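Long-range contact in MarR-family transcriptional regulator (Bordetella bronchiseptica, PDB 6PCO), which probably acts as a DNA-binding transcription factor linked to biofilm formation, its DNA binding being regulated by 6-hydroxynicotinic acid: residues R65-L79 and M152-G165. Sequence-based numbering, arbitrary orientation.
Sequences RHVAIFQQTIPDSKL and MVPFAEQITQSTFG. With BU1 (1,4-butanediol), chain E.
P75 lies over one face of the F155 ring, its CG 3.3 Å from the ring centroid and 10° off the normal, a CH-pi contact; M152 O sits at the edge of the same ring. The H66 ring is used along its edge by two partners. ND1 donates to T163 OG1 at 3.0 Å with an N-H...O angle of 173°, the oxygen lying in the ring plane, while NE2 shares a hydrogen bond with O6 of the butanediol (2.9 Å). T163 OG1 donates in turn to I159 O, which orients the hydroxyl that receives ND1; the bonds at ND1 and NE2 together hold the ring's rotation. The R65 guanidinium has I69 CD1 over one face and T163 O near its plane at the edge: its extended chain, with CG anti to the backbone N, carries NH1 to T163 O at 2.8 Å and NH2 to S162 O, the latter tilted from the guanidinium plane.

These bonds join helices 55-73 and 143-164, which run roughly antiparallel (142°) with axes 9.4 Å apart at closest approach, in the helical dimerisation region of the MarR fold. R60 and G56 of the second subunit also bond the diol, beside V85 and T160 of this chain. At mid-interface I159 is a knob among H66, I69, F70 and T73; its CG2 meets H66 CE1, and its CD1 reaches F70 CD2 at 3.5 Å. Past the helix end, I74 CD1 touches M152 SD at 3.5 Å, the two side chains crossing at about a right angle. M152, its chain bent at chi2 and chi3, also packs its SD against P75 CD, and F84 of helix 81-93 touches both M152 and F70.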
ATOM      1  N   ARG A  65       7.134  -1.900  -5.354  1.00 63.01           N
ATOM      2  CA  ARG A  65       8.406  -2.604  -5.541  1.00 59.92           C
ATOM      3  C   ARG A  65       8.530  -3.757  -4.529  1.00 55.27           C
ATOM      4  O   ARG A  65       8.881  -4.891  -4.879  1.00 57.85           O
ATOM      5  CB  ARG A  65       9.587  -1.640  -5.414  1.00 59.09           C
ATOM      6  CG  ARG A  65      10.926  -2.325  -5.655  1.00 63.90           C
ATOM      7  CD  ARG A  65      12.101  -1.377  -5.713  1.00 64.06           C
ATOM      8  NE  ARG A  65      13.325  -2.110  -5.425  1.00 67.38           N
ATOM      9  CZ  ARG A  65      13.749  -2.412  -4.202  1.00 70.18           C
ATOM     10  NH1 ARG A  65      12.963  -2.216  -3.152  1.00 73.77           N
ATOM     11  NH2 ARG A  65      14.966  -2.896  -4.040  1.00 57.81           N
ATOM     12  N   HIS A  66       8.225  -3.462  -3.270  1.00 47.00           N
ATOM     13  CA  HIS A  66       8.291  -4.450  -2.220  1.00 56.07           C
ATOM     14  C   HIS A  66       7.359  -5.630  -2.529  1.00 60.18           C
ATOM     15  O   HIS A  66       7.752  -6.795  -2.369  1.00 66.51           O
ATOM     16  CB  HIS A  66       7.997  -3.820  -0.853  1.00 56.43           C
ATOM     17  CG  HIS A  66       7.745  -4.838   0.191  1.00 56.12           C
ATOM     18  ND1 HIS A  66       8.762  -5.600   0.718  1.00 63.36           N
ATOM     19  CD2 HIS A  66       6.600  -5.251   0.778  1.00 59.89           C
ATOM     20  CE1 HIS A  66       8.261  -6.436   1.614  1.00 64.17           C
ATOM     21  NE2 HIS A  66       6.929  -6.241   1.676  1.00 57.10           N
ATOM     22  N   VAL A  67       6.131  -5.348  -2.976  1.00 64.30           N
ATOM     23  CA  VAL A  67       5.142  -6.422  -3.188  1.00 67.35           C
ATOM     24  C   VAL A  67       5.578  -7.295  -4.377  1.00 57.75           C
ATOM     25  O   VAL A  67       5.466  -8.518  -4.312  1.00 62.25           O
ATOM     26  CB  VAL A  67       3.708  -5.880  -3.351  1.00 71.62           C
ATOM     27  CG1 VAL A  67       2.765  -6.932  -3.911  1.00 69.71           C
ATOM     28  CG2 VAL A  67       3.163  -5.350  -2.031  1.00 71.44           C
ATOM     29  N   ALA A  68       6.079  -6.673  -5.448  1.00 53.45           N
ATOM     30  CA  ALA A  68       6.674  -7.423  -6.558  1.00 56.38           C
ATOM     31  C   ALA A  68       7.809  -8.318  -6.035  1.00 59.52           C
ATOM     32  O   ALA A  68       7.857  -9.500  -6.350  1.00 58.12           O
ATOM     33  CB  ALA A  68       7.164  -6.483  -7.636  1.00 53.64           C
ATOM     34  N   ILE A  69       8.717  -7.748  -5.233  1.00 56.81           N
ATOM     35  CA  ILE A  69       9.796  -8.524  -4.696  1.00 55.84           C
ATOM     36  C   ILE A  69       9.198  -9.690  -3.902  1.00 56.97           C
ATOM     37  O   ILE A  69       9.645 -10.827  -4.036  1.00 69.44           O
ATOM     38  CB  ILE A  69      10.738  -7.663  -3.839  1.00 56.24           C
ATOM     39  CG1 ILE A  69      11.642  -6.801  -4.712  1.00 56.33           C
ATOM     40  CG2 ILE A  69      11.553  -8.521  -2.878  1.00 59.12           C
ATOM     41  CD1 ILE A  69      12.231  -5.614  -3.982  1.00 64.56           C
ATOM     42  N   PHE A  70       8.213  -9.392  -3.050  1.00 61.04           N
ATOM     43  CA  PHE A  70       7.593 -10.419  -2.191  1.00 59.03           C
ATOM     44  C   PHE A  70       7.111 -11.584  -3.066  1.00 57.92           C
ATOM     45  O   PHE A  70       7.382 -12.728  -2.749  1.00 51.08           O
ATOM     46  CB  PHE A  70       6.442  -9.833  -1.357  1.00 57.00           C
ATOM     47  CG  PHE A  70       5.764 -10.841  -0.463  1.00 56.37           C
ATOM     48  CD1 PHE A  70       4.771 -11.677  -0.957  1.00 59.08           C
ATOM     49  CD2 PHE A  70       6.154 -10.999   0.855  1.00 60.72           C
ATOM     50  CE1 PHE A  70       4.173 -12.633  -0.149  1.00 58.67           C
ATOM     51  CE2 PHE A  70       5.572 -11.972   1.655  1.00 63.76           C
ATOM     52  CZ  PHE A  70       4.581 -12.785   1.154  1.00 61.19           C
ATOM     53  N   GLN A  71       6.397 -11.252  -4.156  1.00 61.71           N
ATOM     54  CA  GLN A  71       5.697 -12.217  -5.038  1.00 68.25           C
ATOM     55  C   GLN A  71       6.698 -13.072  -5.829  1.00 67.52           C
ATOM     56  O   GLN A  71       6.480 -14.268  -6.021  1.00 68.50           O
ATOM     57  CB  GLN A  71       4.761 -11.472  -5.989  1.00 68.28           C
ATOM     58  CG  GLN A  71       3.503 -10.968  -5.299  1.00 79.05           C
ATOM     59  CD  GLN A  71       2.632 -10.107  -6.183  1.00 74.48           C
ATOM     60  OE1 GLN A  71       3.117  -9.250  -6.918  1.00 71.42           O
ATOM     61  NE2 GLN A  71       1.330 -10.337  -6.108  1.00 67.30           N
ATOM     62  N   GLN A  72       7.779 -12.433  -6.288  1.00 65.98           N
ATOM     63  CA  GLN A  72       8.844 -13.078  -7.014  1.00 73.26           C
ATOM     64  C   GLN A  72       9.590 -14.087  -6.117  1.00 72.92           C
ATOM     65  O   GLN A  72       9.886 -15.179  -6.565  1.00 82.87           O
ATOM     66  CB  GLN A  72       9.774 -12.021  -7.612  1.00 72.91           C
ATOM     67  CG  GLN A  72       9.143 -11.265  -8.777  1.00 81.39           C
ATOM     68  CD  GLN A  72      10.156 -10.443  -9.535  1.00 89.86           C
ATOM     69  OE1 GLN A  72      11.206 -10.942  -9.933  1.00 97.56           O
ATOM     70  NE2 GLN A  72       9.850  -9.171  -9.746  1.00 86.08           N
ATOM     71  N   THR A  73       9.863 -13.748  -4.851  1.00 71.57           N
ATOM     72  CA  THR A  73      10.749 -14.590  -4.001  1.00 77.29           C
ATOM     73  C   THR A  73       9.970 -15.588  -3.113  1.00 68.88           C
ATOM     74  O   THR A  73      10.535 -16.602  -2.724  1.00 68.17           O
ATOM     75  CB  THR A  73      11.741 -13.723  -3.210  1.00 70.73           C
ATOM     76  OG1 THR A  73      11.042 -12.826  -2.363  1.00 84.43           O
ATOM     77  CG2 THR A  73      12.597 -12.866  -4.109  1.00 81.01           C
ATOM     78  N   ILE A  74       8.698 -15.341  -2.783  1.00 61.64           N
ATOM     79  CA  ILE A  74       7.971 -16.272  -1.903  1.00 74.15           C
ATOM     80  C   ILE A  74       7.703 -17.576  -2.659  1.00 68.37           C
ATOM     81  O   ILE A  74       7.170 -17.539  -3.762  1.00 73.86           O
ATOM     82  CB  ILE A  74       6.681 -15.647  -1.322  1.00 81.42           C
ATOM     83  CG1 ILE A  74       6.242 -16.383  -0.055  1.00 81.66           C
ATOM     84  CG2 ILE A  74       5.546 -15.559  -2.341  1.00 83.93           C
ATOM     85  CD1 ILE A  74       7.031 -15.991   1.174  1.00 80.44           C
ATOM     86  N   PRO A  75       8.093 -18.755  -2.113  1.00 74.77           N
ATOM     87  CA  PRO A  75       7.841 -20.053  -2.755  1.00 80.04           C
ATOM     88  C   PRO A  75       6.356 -20.383  -2.987  1.00 82.54           C
ATOM     89  O   PRO A  75       5.947 -20.646  -4.123  1.00 84.97           O
ATOM     90  CB  PRO A  75       8.412 -21.092  -1.768  1.00 81.99           C
ATOM     91  CG  PRO A  75       9.379 -20.321  -0.893  1.00 79.81           C
ATOM     92  CD  PRO A  75       8.859 -18.899  -0.864  1.00 80.38           C
ATOM     93  N   ASP A  76       5.573 -20.361  -1.897  1.00 87.38           N
ATOM     94  CA  ASP A  76       4.125 -20.545  -1.927  1.00 81.35           C
ATOM     95  C   ASP A  76       3.477 -19.348  -2.630  1.00 84.28           C
ATOM     96  O   ASP A  76       3.353 -18.262  -2.055  1.00 96.00           O
ATOM     97  CB  ASP A  76       3.534 -20.704  -0.526  1.00 72.91           C
ATOM     98  CG  ASP A  76       2.032 -20.936  -0.542  1.00 76.58           C
ATOM     99  OD1 ASP A  76       1.390 -20.610  -1.559  1.00 87.42           O
ATOM    100  OD2 ASP A  76       1.513 -21.455   0.452  1.00 81.42           O
ATOM    101  N   SER A  77       3.032 -19.579  -3.868  1.00 88.31           N
ATOM    102  CA  SER A  77       2.558 -18.520  -4.749  1.00 92.69           C
ATOM    103  C   SER A  77       1.113 -18.113  -4.406  1.00 83.74           C
ATOM    104  O   SER A  77       0.665 -17.058  -4.844  1.00 76.04           O
ATOM    105  CB  SER A  77       2.719 -18.938  -6.192  1.00 98.51           C
ATOM    106  OG  SER A  77       4.057 -19.361  -6.443  1.00106.73           O
ATOM    107  N   LYS A  78       0.401 -18.938  -3.618  1.00 79.55           N
ATOM    108  CA  LYS A  78      -0.985 -18.654  -3.187  1.00 75.19           C
ATOM    109  C   LYS A  78      -0.996 -17.562  -2.109  1.00 77.51           C
ATOM    110  O   LYS A  78      -1.995 -16.838  -1.957  1.00 71.91           O
ATOM    111  CB  LYS A  78      -1.666 -19.912  -2.639  1.00 76.24           C
ATOM    112  CG  LYS A  78      -2.209 -20.877  -3.683  1.00 80.76           C
ATOM    113  CD  LYS A  78      -2.591 -22.224  -3.103  1.00 92.12           C
ATOM    114  CE  LYS A  78      -3.696 -22.934  -3.861  1.00 92.99           C
ATOM    115  NZ  LYS A  78      -4.034 -24.247  -3.254  1.00101.93           N
ATOM    116  N   LEU A  79       0.132 -17.447  -1.391  1.00 70.36           N
ATOM    117  CA  LEU A  79       0.271 -16.629  -0.198  1.00 67.97           C
ATOM    118  C   LEU A  79       0.551 -15.171  -0.576  1.00 64.31           C
ATOM    119  O   LEU A  79       1.490 -14.906  -1.280  1.00 74.74           O
ATOM    120  CB  LEU A  79       1.424 -17.206   0.624  1.00 67.75           C
ATOM    121  CG  LEU A  79       1.457 -16.810   2.099  1.00 72.85           C
ATOM    122  CD1 LEU A  79       0.304 -17.452   2.869  1.00 71.97           C
ATOM    123  CD2 LEU A  79       2.797 -17.188   2.722  1.00 71.28           C
ATOM    124  N   MET A 152       8.545 -19.998   5.746  1.00 70.80           N
ATOM    125  CA  MET A 152       8.661 -18.792   4.912  1.00 67.78           C
ATOM    126  C   MET A 152       9.671 -17.782   5.491  1.00 69.81           C
ATOM    127  O   MET A 152      10.051 -16.818   4.801  1.00 68.68           O
ATOM    128  CB  MET A 152       7.296 -18.130   4.732  1.00 63.34           C
ATOM    129  CG  MET A 152       6.324 -18.961   3.903  1.00 69.04           C
ATOM    130  SD  MET A 152       6.854 -19.370   2.210  1.00 81.41           S
ATOM    131  CE  MET A 152       7.371 -21.075   2.399  1.00 76.81           C
ATOM    132  N   VAL A 153      10.163 -18.024   6.713  1.00 69.46           N
ATOM    133  CA  VAL A 153      10.959 -17.024   7.447  1.00 67.30           C
ATOM    134  C   VAL A 153      12.230 -16.664   6.679  1.00 62.87           C
ATOM    135  O   VAL A 153      12.496 -15.481   6.487  1.00 63.41           O
ATOM    136  CB  VAL A 153      11.260 -17.467   8.887  1.00 62.88           C
ATOM    137  CG1 VAL A 153      12.244 -16.538   9.564  1.00 65.79           C
ATOM    138  CG2 VAL A 153       9.983 -17.547   9.701  1.00 71.67           C
ATOM    139  N   PRO A 154      13.074 -17.640   6.275  1.00 57.87           N
ATOM    140  CA  PRO A 154      14.214 -17.373   5.395  1.00 58.91           C
ATOM    141  C   PRO A 154      13.914 -16.474   4.187  1.00 59.08           C
ATOM    142  O   PRO A 154      14.657 -15.563   3.880  1.00 66.67           O
ATOM    143  CB  PRO A 154      14.559 -18.778   4.878  1.00 56.83           C
ATOM    144  CG  PRO A 154      14.230 -19.673   6.030  1.00 53.76           C
ATOM    145  CD  PRO A 154      13.026 -19.046   6.701  1.00 55.09           C
ATOM    146  N   PHE A 155      12.802 -16.763   3.518  1.00 61.46           N
ATOM    147  CA  PHE A 155      12.408 -16.087   2.311  1.00 61.02           C
ATOM    148  C   PHE A 155      12.001 -14.654   2.657  1.00 59.22           C
ATOM    149  O   PHE A 155      12.389 -13.703   1.990  1.00 58.42           O
ATOM    150  CB  PHE A 155      11.282 -16.879   1.642  1.00 60.90           C
ATOM    151  CG  PHE A 155      11.689 -18.276   1.248  1.00 61.24           C
ATOM    152  CD1 PHE A 155      12.310 -18.521   0.035  1.00 59.85           C
ATOM    153  CD2 PHE A 155      11.468 -19.349   2.101  1.00 67.86           C
ATOM    154  CE1 PHE A 155      12.680 -19.807  -0.323  1.00 59.70           C
ATOM    155  CE2 PHE A 155      11.824 -20.640   1.734  1.00 61.69           C
ATOM    156  CZ  PHE A 155      12.433 -20.865   0.524  1.00 61.41           C
ATOM    157  N   ALA A 156      11.216 -14.518   3.725  1.00 60.13           N
ATOM    158  CA  ALA A 156      10.827 -13.218   4.225  1.00 57.93           C
ATOM    159  C   ALA A 156      12.081 -12.371   4.450  1.00 56.14           C
ATOM    160  O   ALA A 156      12.099 -11.187   4.106  1.00 60.56           O
ATOM    161  CB  ALA A 156      10.022 -13.377   5.487  1.00 58.63           C
ATOM    162  N   GLU A 157      13.120 -13.000   5.014  1.00 59.29           N
ATOM    163  CA  GLU A 157      14.378 -12.325   5.376  1.00 62.73           C
ATOM    164  C   GLU A 157      15.065 -11.861   4.094  1.00 56.10           C
ATOM    165  O   GLU A 157      15.499 -10.735   3.994  1.00 65.41           O
ATOM    166  CB  GLU A 157      15.273 -13.229   6.234  1.00 68.58           C
ATOM    167  CG  GLU A 157      15.054 -13.051   7.735  1.00 77.95           C
ATOM    168  CD  GLU A 157      15.349 -14.246   8.642  1.00 91.34           C
ATOM    169  OE1 GLU A 157      16.131 -15.137   8.229  1.00 89.67           O
ATOM    170  OE2 GLU A 157      14.785 -14.291   9.773  1.00 92.84           O
ATOM    171  N   GLN A 158      15.118 -12.747   3.106  1.00 60.04           N
ATOM    172  CA  GLN A 158      15.612 -12.417   1.776  1.00 61.99           C
ATOM    173  C   GLN A 158      14.806 -11.243   1.199  1.00 61.31           C
ATOM    174  O   GLN A 158      15.362 -10.222   0.825  1.00 59.01           O
ATOM    175  CB  GLN A 158      15.516 -13.660   0.895  1.00 69.75           C
ATOM    176  CG  GLN A 158      16.588 -13.726  -0.176  1.00 85.92           C
ATOM    177  CD  GLN A 158      16.359 -14.937  -1.047  1.00100.93           C
ATOM    178  OE1 GLN A 158      16.522 -16.079  -0.611  1.00108.02           O
ATOM    179  NE2 GLN A 158      15.936 -14.692  -2.279  1.00 97.93           N
ATOM    180  N   ILE A 159      13.474 -11.366   1.178  1.00 59.40           N
ATOM    181  CA  ILE A 159      12.622 -10.280   0.695  1.00 60.73           C
ATOM    182  C   ILE A 159      13.052  -8.948   1.331  1.00 56.97           C
ATOM    183  O   ILE A 159      13.254  -7.949   0.619  1.00 57.43           O
ATOM    184  CB  ILE A 159      11.132 -10.580   0.930  1.00 59.38           C
ATOM    185  CG1 ILE A 159      10.656 -11.703   0.008  1.00 56.36           C
ATOM    186  CG2 ILE A 159      10.290  -9.319   0.755  1.00 56.23           C
ATOM    187  CD1 ILE A 159       9.396 -12.389   0.460  1.00 56.62           C
ATOM    188  N   THR A 160      13.171  -8.922   2.661  1.00 54.90           N
ATOM    189  CA  THR A 160      13.619  -7.711   3.371  1.00 56.37           C
ATOM    190  C   THR A 160      14.933  -7.205   2.763  1.00 57.78           C
ATOM    191  O   THR A 160      15.036  -6.015   2.449  1.00 56.80           O
ATOM    192  CB  THR A 160      13.796  -7.955   4.870  1.00 54.89           C
ATOM    193  OG1 THR A 160      12.510  -8.188   5.435  1.00 60.23           O
ATOM    194  CG2 THR A 160      14.444  -6.799   5.591  1.00 57.22           C
ATOM    195  N   GLN A 161      15.911  -8.111   2.596  1.00 53.34           N
ATOM    196  CA  GLN A 161      17.218  -7.767   2.027  1.00 57.32           C
ATOM    197  C   GLN A 161      17.051  -7.143   0.637  1.00 57.28           C
ATOM    198  O   GLN A 161      17.583  -6.060   0.380  1.00 76.60           O
ATOM    199  CB  GLN A 161      18.140  -8.985   1.945  1.00 59.83           C
ATOM    200  CG  GLN A 161      18.640  -9.483   3.295  1.00 62.75           C
ATOM    201  CD  GLN A 161      19.197  -8.373   4.152  1.00 72.14           C
ATOM    202  OE1 GLN A 161      20.117  -7.650   3.763  1.00 77.13           O
ATOM    203  NE2 GLN A 161      18.612  -8.204   5.329  1.00 83.92           N
ATOM    204  N   SER A 162      16.292  -7.806  -0.240  1.00 58.87           N
ATOM    205  CA  SER A 162      16.036  -7.300  -1.603  1.00 59.75           C
ATOM    206  C   SER A 162      15.400  -5.910  -1.544  1.00 63.71           C
ATOM    207  O   SER A 162      15.816  -5.022  -2.275  1.00 68.81           O
ATOM    208  CB  SER A 162      15.175  -8.229  -2.392  1.00 60.09           C
ATOM    209  OG  SER A 162      15.852  -9.448  -2.633  1.00 71.68           O
ATOM    210  N   THR A 163      14.412  -5.742  -0.658  1.00 60.15           N
ATOM    211  CA  THR A 163      13.673  -4.511  -0.557  1.00 60.36           C
ATOM    212  C   THR A 163      14.612  -3.357  -0.196  1.00 59.70           C
ATOM    213  O   THR A 163      14.473  -2.267  -0.764  1.00 56.79           O
ATOM    214  CB  THR A 163      12.526  -4.625   0.452  1.00 62.93           C
ATOM    215  OG1 THR A 163      11.629  -5.641  -0.002  1.00 67.32           O
ATOM    216  CG2 THR A 163      11.775  -3.322   0.612  1.00 60.22           C
ATOM    217  N   PHE A 164      15.531  -3.591   0.760  1.00 62.55           N
ATOM    218  CA  PHE A 164      16.542  -2.575   1.151  1.00 60.10           C
ATOM    219  C   PHE A 164      17.444  -2.289  -0.049  1.00 64.50           C
ATOM    220  O   PHE A 164      17.994  -1.186  -0.199  1.00 61.61           O
ATOM    221  CB  PHE A 164      17.403  -3.020   2.334  1.00 56.21           C
ATOM    222  CG  PHE A 164      16.784  -2.823   3.700  1.00 60.38           C
ATOM    223  CD1 PHE A 164      16.256  -1.592   4.073  1.00 57.69           C
ATOM    224  CD2 PHE A 164      16.726  -3.872   4.617  1.00 54.13           C
ATOM    225  CE1 PHE A 164      15.678  -1.416   5.325  1.00 50.96           C
ATOM    226  CE2 PHE A 164      16.139  -3.696   5.858  1.00 50.87           C
ATOM    227  CZ  PHE A 164      15.624  -2.463   6.215  1.00 49.60           C
ATOM    228  N   GLY A 165      17.588  -3.303  -0.903  1.00 67.29           N
ATOM    229  CA  GLY A 165      18.301  -3.152  -2.138  1.00 69.75           C
ATOM    230  C   GLY A 165      19.711  -2.681  -1.866  1.00 68.35           C
ATOM    231  O   GLY A 165      20.471  -3.379  -1.192  1.00 73.14           O
TER
HETATM  232  C1  BU1 E 201       9.797  -7.718   4.551  1.00 86.49           C
HETATM  233  C2  BU1 E 201       8.362  -7.526   5.075  1.00 92.57           C
HETATM  234  C3  BU1 E 201       7.338  -8.497   4.480  1.00 94.14           C
HETATM  235  C4  BU1 E 201       5.919  -8.003   4.814  1.00 97.04           C
HETATM  236  O5  BU1 E 201      10.546  -6.469   4.464  1.00 63.93           O
HETATM  237  O6  BU1 E 201       5.225  -7.391   3.699  1.00 79.30           O